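PDB 3E39: putative Nitroreductase from Desulfovibrio desulfuricans subsp. desulfuricans str. G20, which binds flavin mononucleotide at the interface of a two-subunit assembly and probably acts as a nitroreductase-family oxidoreductase. Local coordinates for residues Val8-Ala11 with Ile12-Arg16; Phe85-Arg88 with Glu89-Tyr92. All coordinates share one frame; numbering follows the deposited sequence.

Contact 1. Residues Val8-Ala11 with Ile12-Arg16; sequences VLQA and IRQRR. With FMN (flavin mononucleotide), chain E.
Val8 and Ile12 lie one turn apart on helix 7-14, and their side chains meet at an oblique angle, with Val8 CG1 4.1 Å from Ile12 CD1. This N-terminal helix ends at the FMN phosphate site of the nitroreductase fold. Ile12 sets CG1 beside its own backbone N (chi1 -70°), which lays the branch over the carbonyl oxygen of Val8. Beside this pair the usual i to i+4 ladder runs from Val8 O to Arg15 N. Within it, Gln14 N bonds to Gln10 O at 2.8 Å. The last rung joins Arg15 N to Ala11 O, and Arg15 is the first residue to leave helical geometry. The end of the helix therefore delivers two arginines to the FMN phosphate. Arg15 bends at chi2 and chi3 and meets the phosphate edge-on. Its NH1 reaches O1P at 2.8 Å with a nearly straight bond (169°), while NH2 bonds O3P. Arg16 also folds twice and presents NE to O2P and NH2 to O3P, so O3P is shared by both guanidinium groups. Ser17, Arg19 and Arg162 bind the same FMN. At the subunit interface, Arg13 makes a cation-pi contact with Trp40 of the second subunit. On another edge of the Arg16 guanidinium, NH1 donates to Arg13 O at 3.1 Å, and that oxygen lies only 8° out of the guanidinium plane.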
ATOM      1  N   VAL A   8       4.543 -15.241   0.894  1.00 13.05           N
ATOM      2  CA  VAL A   8       4.047 -13.857   0.978  1.00 11.35           C
ATOM      3  C   VAL A   8       5.218 -12.957   1.343  1.00 11.30           C
ATOM      4  O   VAL A   8       5.444 -11.926   0.684  1.00  8.77           O
ATOM      5  CB  VAL A   8       2.855 -13.699   1.964  1.00 11.13           C
ATOM      6  CG1 VAL A   8       2.472 -12.268   2.084  1.00 16.20           C
ATOM      7  CG2 VAL A   8       1.662 -14.556   1.518  1.00 14.56           C
ATOM      8  N   LEU A   9       6.005 -13.320   2.357  1.00 10.63           N
ATOM      9  CA  LEU A   9       7.202 -12.515   2.656  1.00  9.86           C
ATOM     10  C   LEU A   9       8.188 -12.461   1.470  1.00  9.69           C
ATOM     11  O   LEU A   9       8.738 -11.401   1.176  1.00 10.29           O
ATOM     12  CB  LEU A   9       7.884 -12.993   3.945  1.00 12.00           C
ATOM     13  CG  LEU A   9       6.988 -12.997   5.209  1.00 12.71           C
ATOM     14  CD1 LEU A   9       7.722 -13.527   6.456  1.00 16.94           C
ATOM     15  CD2 LEU A   9       6.415 -11.614   5.491  1.00  9.49           C
ATOM     16  N   GLN A  10       8.380 -13.580   0.764  1.00 11.00           N
ATOM     17  CA  GLN A  10       9.270 -13.602  -0.409  1.00 12.74           C
ATOM     18  C   GLN A  10       8.774 -12.644  -1.491  1.00 10.00           C
ATOM     19  O   GLN A  10       9.553 -11.839  -2.036  1.00 10.54           O
ATOM     20  CB  GLN A  10       9.380 -15.020  -0.996  1.00 13.98           C
ATOM     21  CG  GLN A  10      10.145 -15.984  -0.118  1.00 22.37           C
ATOM     22  CD  GLN A  10      10.096 -17.409  -0.628  1.00 23.60           C
ATOM     23  OE1 GLN A  10       9.736 -17.661  -1.788  1.00 32.26           O
ATOM     24  NE2 GLN A  10      10.461 -18.366   0.245  1.00 39.73           N
ATOM     25  N   ALA A  11       7.462 -12.667  -1.750  1.00 10.74           N
ATOM     26  CA  ALA A  11       6.866 -11.783  -2.780  1.00 10.79           C
ATOM     27  C   ALA A  11       7.103 -10.304  -2.448  1.00 11.55           C
ATOM     28  O   ALA A  11       7.468  -9.491  -3.306  1.00 10.61           O
ATOM     29  CB  ALA A  11       5.348 -12.056  -2.925  1.00 12.03           C
ATOM     30  N   ILE A  12       6.892  -9.953  -1.178  1.00 11.12           N
ATOM     31  CA  ILE A  12       7.107  -8.583  -0.719  1.00  8.95           C
ATOM     32  C   ILE A  12       8.537  -8.161  -0.973  1.00  8.41           C
ATOM     33  O   ILE A  12       8.780  -7.074  -1.438  1.00  9.83           O
ATOM     34  CB  ILE A  12       6.702  -8.415   0.765  1.00  7.87           C
ATOM     35  CG1 ILE A  12       5.188  -8.509   0.844  1.00  7.16           C
ATOM     36  CG2 ILE A  12       7.221  -7.090   1.343  1.00  9.54           C
ATOM     37  CD1 ILE A  12       4.597  -8.784   2.207  1.00  9.52           C
ATOM     38  N   ARG A  13       9.485  -9.050  -0.708  1.00 11.52           N
ATOM     39  CA  ARG A  13      10.882  -8.697  -0.864  1.00 10.97           C
ATOM     40  C   ARG A  13      11.392  -8.721  -2.313  1.00  9.68           C
ATOM     41  O   ARG A  13      12.245  -7.911  -2.674  1.00 11.74           O
ATOM     42  CB  ARG A  13      11.714  -9.655   0.002  1.00 12.42           C
ATOM     43  CG  ARG A  13      13.240  -9.563  -0.140  1.00 11.33           C
ATOM     44  CD  ARG A  13      13.799  -8.197   0.203  1.00 11.86           C
ATOM     45  NE  ARG A  13      15.247  -8.130   0.038  1.00 15.84           N
ATOM     46  CZ  ARG A  13      15.862  -7.931  -1.124  1.00 22.04           C
ATOM     47  NH1 ARG A  13      15.162  -7.771  -2.232  1.00 16.72           N
ATOM     48  NH2 ARG A  13      17.193  -7.892  -1.177  1.00 20.13           N
ATOM     49  N   GLN A  14      10.855  -9.643  -3.092  1.00 10.75           N
ATOM     50  CA  GLN A  14      11.310  -9.898  -4.454  0.50 12.31           C
ATOM     51  C   GLN A  14      10.542  -9.161  -5.553  1.00 12.73           C
ATOM     52  O   GLN A  14      10.994  -9.085  -6.684  1.00 12.75           O
ATOM     53  CB  GLN A  14      11.315 -11.400  -4.677  0.50 12.43           C
ATOM     54  CG  GLN A  14      12.379 -12.099  -3.824  0.50 12.84           C
ATOM     55  CD  GLN A  14      12.142 -13.572  -3.654  0.50 14.69           C
ATOM     56  OE1 GLN A  14      11.221 -14.137  -4.238  0.50 16.42           O
ATOM     57  NE2 GLN A  14      12.967 -14.212  -2.817  0.50 14.27           N
ATOM     58  N   ARG A  15       9.386  -8.606  -5.220  1.00 11.58           N
ATOM     59  CA  ARG A  15       8.659  -7.785  -6.174  1.00 10.23           C
ATOM     60  C   ARG A  15       9.562  -6.649  -6.642  1.00 10.52           C
ATOM     61  O   ARG A  15      10.090  -5.886  -5.823  1.00 10.12           O
ATOM     62  CB  ARG A  15       7.461  -7.141  -5.507  1.00  9.43           C
ATOM     63  CG  ARG A  15       6.699  -6.127  -6.386  1.00  9.54           C
ATOM     64  CD  ARG A  15       6.143  -4.920  -5.548  1.00  8.93           C
ATOM     65  NE  ARG A  15       7.227  -4.296  -4.778  1.00  8.39           N
ATOM     66  CZ  ARG A  15       8.066  -3.372  -5.240  1.00  7.90           C
ATOM     67  NH1 ARG A  15       7.982  -2.947  -6.502  1.00 10.07           N
ATOM     68  NH2 ARG A  15       9.031  -2.922  -4.460  1.00  8.27           N
ATOM     69  N   ARG A  16       9.692  -6.495  -7.958  1.00 12.39           N
ATOM     70  CA  ARG A  16      10.486  -5.423  -8.520  1.00 10.99           C
ATOM     71  C   ARG A  16       9.678  -4.635  -9.553  1.00 10.53           C
ATOM     72  O   ARG A  16       8.728  -5.152 -10.168  1.00 12.07           O
ATOM     73  CB  ARG A  16      11.723  -5.980  -9.257  1.00 14.39           C
ATOM     74  CG  ARG A  16      12.811  -6.655  -8.426  1.00 15.40           C
ATOM     75  CD  ARG A  16      13.835  -5.703  -7.837  1.00 16.37           C
ATOM     76  NE  ARG A  16      13.278  -4.829  -6.807  1.00 12.33           N
ATOM     77  CZ  ARG A  16      13.004  -5.225  -5.567  1.00 10.89           C
ATOM     78  NH1 ARG A  16      13.181  -6.475  -5.213  1.00 10.13           N
ATOM     79  NH2 ARG A  16      12.488  -4.358  -4.688  1.00 13.82           N
TER
HETATM   80  N1  FMN E 200       9.010   4.105 -11.937  1.00  9.68           N
HETATM   81  C2  FMN E 200       9.131   4.649 -13.199  1.00 12.92           C
HETATM   82  O2  FMN E 200       9.863   4.150 -14.038  1.00 13.73           O
HETATM   83  N3  FMN E 200       8.389   5.755 -13.554  1.00 11.94           N
HETATM   84  C4  FMN E 200       7.524   6.382 -12.686  1.00 10.96           C
HETATM   85  O4  FMN E 200       6.734   7.235 -13.126  1.00  9.60           O
HETATM   86  C4A FMN E 200       7.397   5.854 -11.396  1.00 11.43           C
HETATM   87  N5  FMN E 200       6.532   6.458 -10.515  1.00 11.18           N
HETATM   88  C5A FMN E 200       6.367   5.938  -9.228  1.00 11.22           C
HETATM   89  C6  FMN E 200       5.503   6.585  -8.339  1.00 10.98           C
HETATM   90  C7  FMN E 200       5.310   6.078  -7.050  1.00 10.45           C
HETATM   91  C7M FMN E 200       4.520   6.876  -6.047  1.00  8.61           C
HETATM   92  C8  FMN E 200       6.019   4.926  -6.654  1.00  7.94           C
HETATM   93  C8M FMN E 200       5.809   4.341  -5.278  1.00  8.63           C
HETATM   94  C9  FMN E 200       6.903   4.307  -7.541  1.00  9.50           C
HETATM   95  C9A FMN E 200       7.088   4.806  -8.848  1.00 10.14           C
HETATM   96  N10 FMN E 200       7.982   4.186  -9.764  1.00 10.26           N
HETATM   97  C10 FMN E 200       8.133   4.711 -11.040  1.00 10.44           C
HETATM   98  C1' FMN E 200       8.786   3.000  -9.389  1.00 11.16           C
HETATM   99  C2' FMN E 200       9.958   3.357  -8.471  1.00 12.77           C
HETATM  100  O2' FMN E 200      10.997   3.970  -9.214  1.00 11.94           O
HETATM  101  C3' FMN E 200      10.468   2.090  -7.804  1.00 12.58           C
HETATM  102  O3' FMN E 200       9.426   1.537  -7.033  1.00 10.62           O
HETATM  103  C4' FMN E 200      11.658   2.344  -6.880  1.00 11.92           C
HETATM  104  O4' FMN E 200      12.746   2.814  -7.643  1.00 10.29           O
HETATM  105  C5' FMN E 200      12.089   1.090  -6.159  1.00  7.61           C
HETATM  106  O5' FMN E 200      12.220   0.005  -7.060  1.00 10.70           O
HETATM  107  P   FMN E 200      11.466  -1.401  -6.929  1.00 11.23           P
HETATM  108  O1P FMN E 200       9.998  -1.140  -7.226  1.00 11.73           O
HETATM  109  O2P FMN E 200      12.109  -2.366  -7.910  1.00  9.74           O
HETATM  110  O3P FMN E 200      11.653  -1.832  -5.498  1.00 12.03           O

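Contact 2. Residues Phe85-Arg88 with Glu89-Tyr92. With FMN (flavin mononucleotide), chain G; ACT (acetate ion), chain C.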
ATOM      1  N   PHE A  85      -7.744   5.511  -9.744  1.00  6.56           N
ATOM      2  CA  PHE A  85      -8.293   6.800  -9.371  1.00  4.76           C
ATOM      3  C   PHE A  85      -8.982   6.713  -8.011  1.00  7.56           C
ATOM      4  O   PHE A  85      -9.278   5.627  -7.488  1.00  7.16           O
ATOM      5  CB  PHE A  85      -9.405   7.257 -10.342  1.00  8.44           C
ATOM      6  CG  PHE A  85      -9.018   7.224 -11.782  1.00  7.73           C
ATOM      7  CD1 PHE A  85      -9.103   6.037 -12.496  1.00  9.48           C
ATOM      8  CD2 PHE A  85      -8.594   8.374 -12.437  1.00  8.41           C
ATOM      9  CE1 PHE A  85      -8.734   5.984 -13.813  1.00  8.24           C
ATOM     10  CE2 PHE A  85      -8.231   8.320 -13.767  1.00  9.56           C
ATOM     11  CZ  PHE A  85      -8.301   7.135 -14.453  1.00  8.19           C
ATOM     12  N   LEU A  86      -9.174   7.870  -7.402  1.00  6.49           N
ATOM     13  CA  LEU A  86     -10.081   7.976  -6.278  1.00  8.73           C
ATOM     14  C   LEU A  86     -11.318   8.705  -6.795  1.00 10.52           C
ATOM     15  O   LEU A  86     -11.229   9.688  -7.550  1.00 10.83           O
ATOM     16  CB  LEU A  86      -9.518   8.765  -5.100  1.00  9.82           C
ATOM     17  CG  LEU A  86      -8.345   8.148  -4.357  1.00  8.02           C
ATOM     18  CD1 LEU A  86      -7.689   9.129  -3.452  1.00  9.15           C
ATOM     19  CD2 LEU A  86      -8.833   6.927  -3.586  1.00  6.40           C
ATOM     20  N   ASP A  87     -12.469   8.191  -6.402  1.00  9.70           N
ATOM     21  CA  ASP A  87     -13.751   8.842  -6.668  1.00  9.37           C
ATOM     22  C   ASP A  87     -13.871   9.956  -5.635  1.00  8.70           C
ATOM     23  O   ASP A  87     -13.956   9.715  -4.428  1.00  9.90           O
ATOM     24  CB  ASP A  87     -14.875   7.830  -6.536  1.00 10.71           C
ATOM     25  CG  ASP A  87     -16.262   8.441  -6.751  1.00 16.76           C
ATOM     26  OD1 ASP A  87     -16.461   9.644  -6.540  1.00 18.42           O
ATOM     27  OD2 ASP A  87     -17.176   7.687  -7.077  1.00 24.31           O
ATOM     28  N   ARG A  88     -13.879  11.191  -6.097  1.00 10.40           N
ATOM     29  CA  ARG A  88     -13.948  12.343  -5.188  1.00 13.65           C
ATOM     30  C   ARG A  88     -15.182  12.358  -4.297  1.00 14.28           C
ATOM     31  O   ARG A  88     -15.117  12.895  -3.193  1.00 19.33           O
ATOM     32  CB  ARG A  88     -13.826  13.661  -5.956  1.00 11.58           C
ATOM     33  CG  ARG A  88     -12.463  13.812  -6.627  1.00 13.05           C
ATOM     34  CD  ARG A  88     -12.281  15.161  -7.326  1.00 16.31           C
ATOM     35  NE  ARG A  88     -11.018  15.235  -8.055  1.00 17.47           N
ATOM     36  CZ  ARG A  88      -9.838  15.555  -7.521  1.00 12.18           C
ATOM     37  NH1 ARG A  88      -9.718  15.820  -6.227  1.00 16.17           N
ATOM     38  NH2 ARG A  88      -8.762  15.560  -8.279  1.00 19.49           N
ATOM     39  N   GLU A  89     -16.285  11.769  -4.759  1.00 17.30           N
ATOM     40  CA  GLU A  89     -17.499  11.703  -3.934  1.00 19.23           C
ATOM     41  C   GLU A  89     -17.380  10.731  -2.768  1.00 19.56           C
ATOM     42  O   GLU A  89     -17.986  10.939  -1.728  1.00 22.07           O
ATOM     43  CB  GLU A  89     -18.722  11.347  -4.792  1.00 21.46           C
ATOM     44  CG  GLU A  89     -19.131  12.486  -5.689  1.00 24.92           C
ATOM     45  CD  GLU A  89     -19.430  13.740  -4.873  1.00 34.05           C
ATOM     46  OE1 GLU A  89     -20.240  13.628  -3.915  1.00 33.02           O
ATOM     47  OE2 GLU A  89     -18.837  14.811  -5.163  1.00 29.06           O
ATOM     48  N   ALA A  90     -16.572   9.692  -2.938  1.00 16.52           N
ATOM     49  CA  ALA A  90     -16.374   8.684  -1.918  1.00 14.49           C
ATOM     50  C   ALA A  90     -15.238   8.993  -0.924  1.00 12.85           C
ATOM     51  O   ALA A  90     -15.006   8.211  -0.004  1.00 13.88           O
ATOM     52  CB  ALA A  90     -16.105   7.360  -2.602  1.00 12.16           C
HETATM   53  N   MSE A  91     -14.501  10.086  -1.111  1.00 11.08           N
HETATM   54  CA  MSE A  91     -13.372  10.378  -0.214  1.00 11.29           C
HETATM   55  C   MSE A  91     -13.801  10.932   1.137  1.00 12.76           C
HETATM   56  O   MSE A  91     -14.791  11.669   1.207  1.00 12.02           O
HETATM   57  CB  MSE A  91     -12.404  11.377  -0.848  1.00 12.09           C
HETATM   58  CG  MSE A  91     -11.733  10.862  -2.072  1.00  8.45           C
HETATM   59 SE   MSE A  91     -10.556  12.139  -2.941  0.75 15.87          SE
HETATM   60  CE  MSE A  91      -9.257  12.062  -1.916  1.00 18.56           C
ATOM     61  N   TYR A  92     -13.065  10.589   2.199  1.00  9.20           N
ATOM     62  CA  TYR A  92     -13.346  11.166   3.536  1.00  9.74           C
ATOM     63  C   TYR A  92     -12.177  11.946   4.120  1.00  8.81           C
ATOM     64  O   TYR A  92     -12.330  12.735   5.073  1.00 11.02           O
ATOM     65  CB  TYR A  92     -13.773  10.087   4.532  1.00  7.98           C
ATOM     66  CG  TYR A  92     -12.627   9.298   5.176  1.00 12.51           C
ATOM     67  CD1 TYR A  92     -11.856   8.410   4.429  1.00  9.58           C
ATOM     68  CD2 TYR A  92     -12.337   9.416   6.535  1.00 13.62           C
ATOM     69  CE1 TYR A  92     -10.805   7.677   5.009  1.00 11.17           C
ATOM     70  CE2 TYR A  92     -11.303   8.661   7.128  1.00 11.87           C
ATOM     71  CZ  TYR A  92     -10.556   7.785   6.355  1.00 15.00           C
ATOM     72  OH  TYR A  92      -9.523   7.046   6.913  1.00 11.24           O
TER
HETATM   73  N1  FMN G 200     -10.041   0.571  11.621  1.00 10.51           N
HETATM   74  C2  FMN G 200     -10.275   0.964  12.917  1.00 11.64           C
HETATM   75  O2  FMN G 200     -10.789   0.168  13.665  1.00 11.59           O
HETATM   76  N3  FMN G 200      -9.912   2.206  13.388  1.00 10.32           N
HETATM   77  C4  FMN G 200      -9.290   3.124  12.587  1.00 11.89           C
HETATM   78  O4  FMN G 200      -8.714   4.079  13.110  1.00 11.52           O
HETATM   79  C4A FMN G 200      -9.051   2.767  11.273  1.00  8.19           C
HETATM   80  N5  FMN G 200      -8.434   3.654  10.439  1.00  7.53           N
HETATM   81  C5A FMN G 200      -8.162   3.280   9.140  1.00  6.07           C
HETATM   82  C6  FMN G 200      -7.558   4.210   8.319  1.00  8.45           C
HETATM   83  C7  FMN G 200      -7.251   3.872   7.001  1.00  8.49           C
HETATM   84  C7M FMN G 200      -6.641   4.889   6.073  1.00  4.42           C
HETATM   85  C8  FMN G 200      -7.566   2.616   6.490  1.00 10.76           C
HETATM   86  C8M FMN G 200      -7.027   2.161   5.143  1.00  9.13           C
HETATM   87  C9  FMN G 200      -8.200   1.703   7.308  1.00  7.13           C
HETATM   88  C9A FMN G 200      -8.520   2.024   8.644  1.00  7.95           C
HETATM   89  N10 FMN G 200      -9.146   1.109   9.511  1.00  7.90           N
HETATM   90  C10 FMN G 200      -9.406   1.482  10.795  1.00  8.64           C
HETATM   91  C1' FMN G 200      -9.510  -0.284   9.084  1.00  8.44           C
HETATM   92  C2' FMN G 200     -10.721  -0.250   8.145  1.00  8.96           C
HETATM   93  O2' FMN G 200     -11.894   0.022   8.879  1.00  8.44           O
HETATM   94  C3' FMN G 200     -10.791  -1.553   7.357  1.00  5.35           C
HETATM   95  O3' FMN G 200      -9.693  -1.711   6.516  1.00  7.38           O
HETATM   96  C4' FMN G 200     -12.076  -1.666   6.523  1.00  8.16           C
HETATM   97  O4' FMN G 200     -13.208  -1.662   7.382  1.00  9.42           O
HETATM   98  C5' FMN G 200     -12.112  -2.960   5.732  1.00  7.98           C
HETATM   99  O5' FMN G 200     -11.942  -4.086   6.586  1.00  8.83           O
HETATM  100  P   FMN G 200     -10.772  -5.129   6.317  1.00  8.67           P
HETATM  101  O1P FMN G 200     -11.033  -6.342   7.176  1.00  7.37           O
HETATM  102  O2P FMN G 200      -9.475  -4.416   6.659  1.00  7.51           O
HETATM  103  O3P FMN G 200     -10.765  -5.526   4.869  1.00 10.85           O
HETATM  104  C   ACT C 178     -10.448   7.296  10.432  1.00 17.71           C
HETATM  105  O   ACT C 178      -9.432   7.232   9.720  1.00 15.64           O
HETATM  106  OXT ACT C 178     -10.636   8.369  11.025  1.00 23.06           O
HETATM  107  CH3 ACT C 178     -11.384   6.128  10.566  1.00 18.68           C
HETATM  108  O   HOH W   1     -16.015  13.613  -0.131  0.50 10.73           O
HETATM  109  O   HOH W   2     -16.501  15.906  -3.405  1.00 25.62           O
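Asp87 OD1 is gripped by two groups: the backbone N of Glu89, at 2.8 Å, and Arg142 NE, in a salt bridge that Arg51 matches at OD2. The bond from Glu89 N makes an Asx turn. Its N-H comes to the anti side of the carboxylate, 27° out of the plane. Asp87 places CG opposite its own backbone N (chi1 178°), and this turns the carboxylate forward over the start of the turn, with OD1 also 3.3 Å from Glu89 CB. Two nearby arginines would probably keep this buried carboxylate ionised. Asp87-Ala90 also forms a type I beta turn: Ala90 N bonds Asp87 O at 3.0 Å, from above the carbonyl plane rather than on a lone pair. Selenomethionine 91 (Met91) closes the apolar side. Its side chain crosses that of Leu86 at about a right angle, and the bend at chi3 brings CE to 3.7 Å from Leu86 CD1. Beyond the turn, Tyr92 belongs to the FMN pocket. Its OH donates, at 2.8 Å and in the plane of the ring, to O of an acetate ion, probably from the crystallisation liquor. The turn thus leads from the end of strand 80-87 to helix 94-114. Asp97 of that helix accepts from Tyr92 N and touches Leu86 and Met91, while strands 50-56 and 143-152 flank Leu86 on the sheet.

How the contacts relate
Contact 1 comes first along the chain, at the end of helix 7-14. Contact 2 follows after helix 28-39, strand 50-56 and two short helices, where strand 80-87 runs out toward helix 94-114. Their centres are 30 Å apart on opposite sides of the chain's centre, and their nearest atoms stay about 18 Å apart. Helix 94-114 links them: it packs against side chains of both. The two contacts serve different FMN molecules. Arg15 and Arg16 hold the phosphate of one. Tyr92 lines the pocket of the other, whose phosphate is held by Arg15 and Arg16 of the second subunit. That flavin site is built from both chains, and the other probably is too.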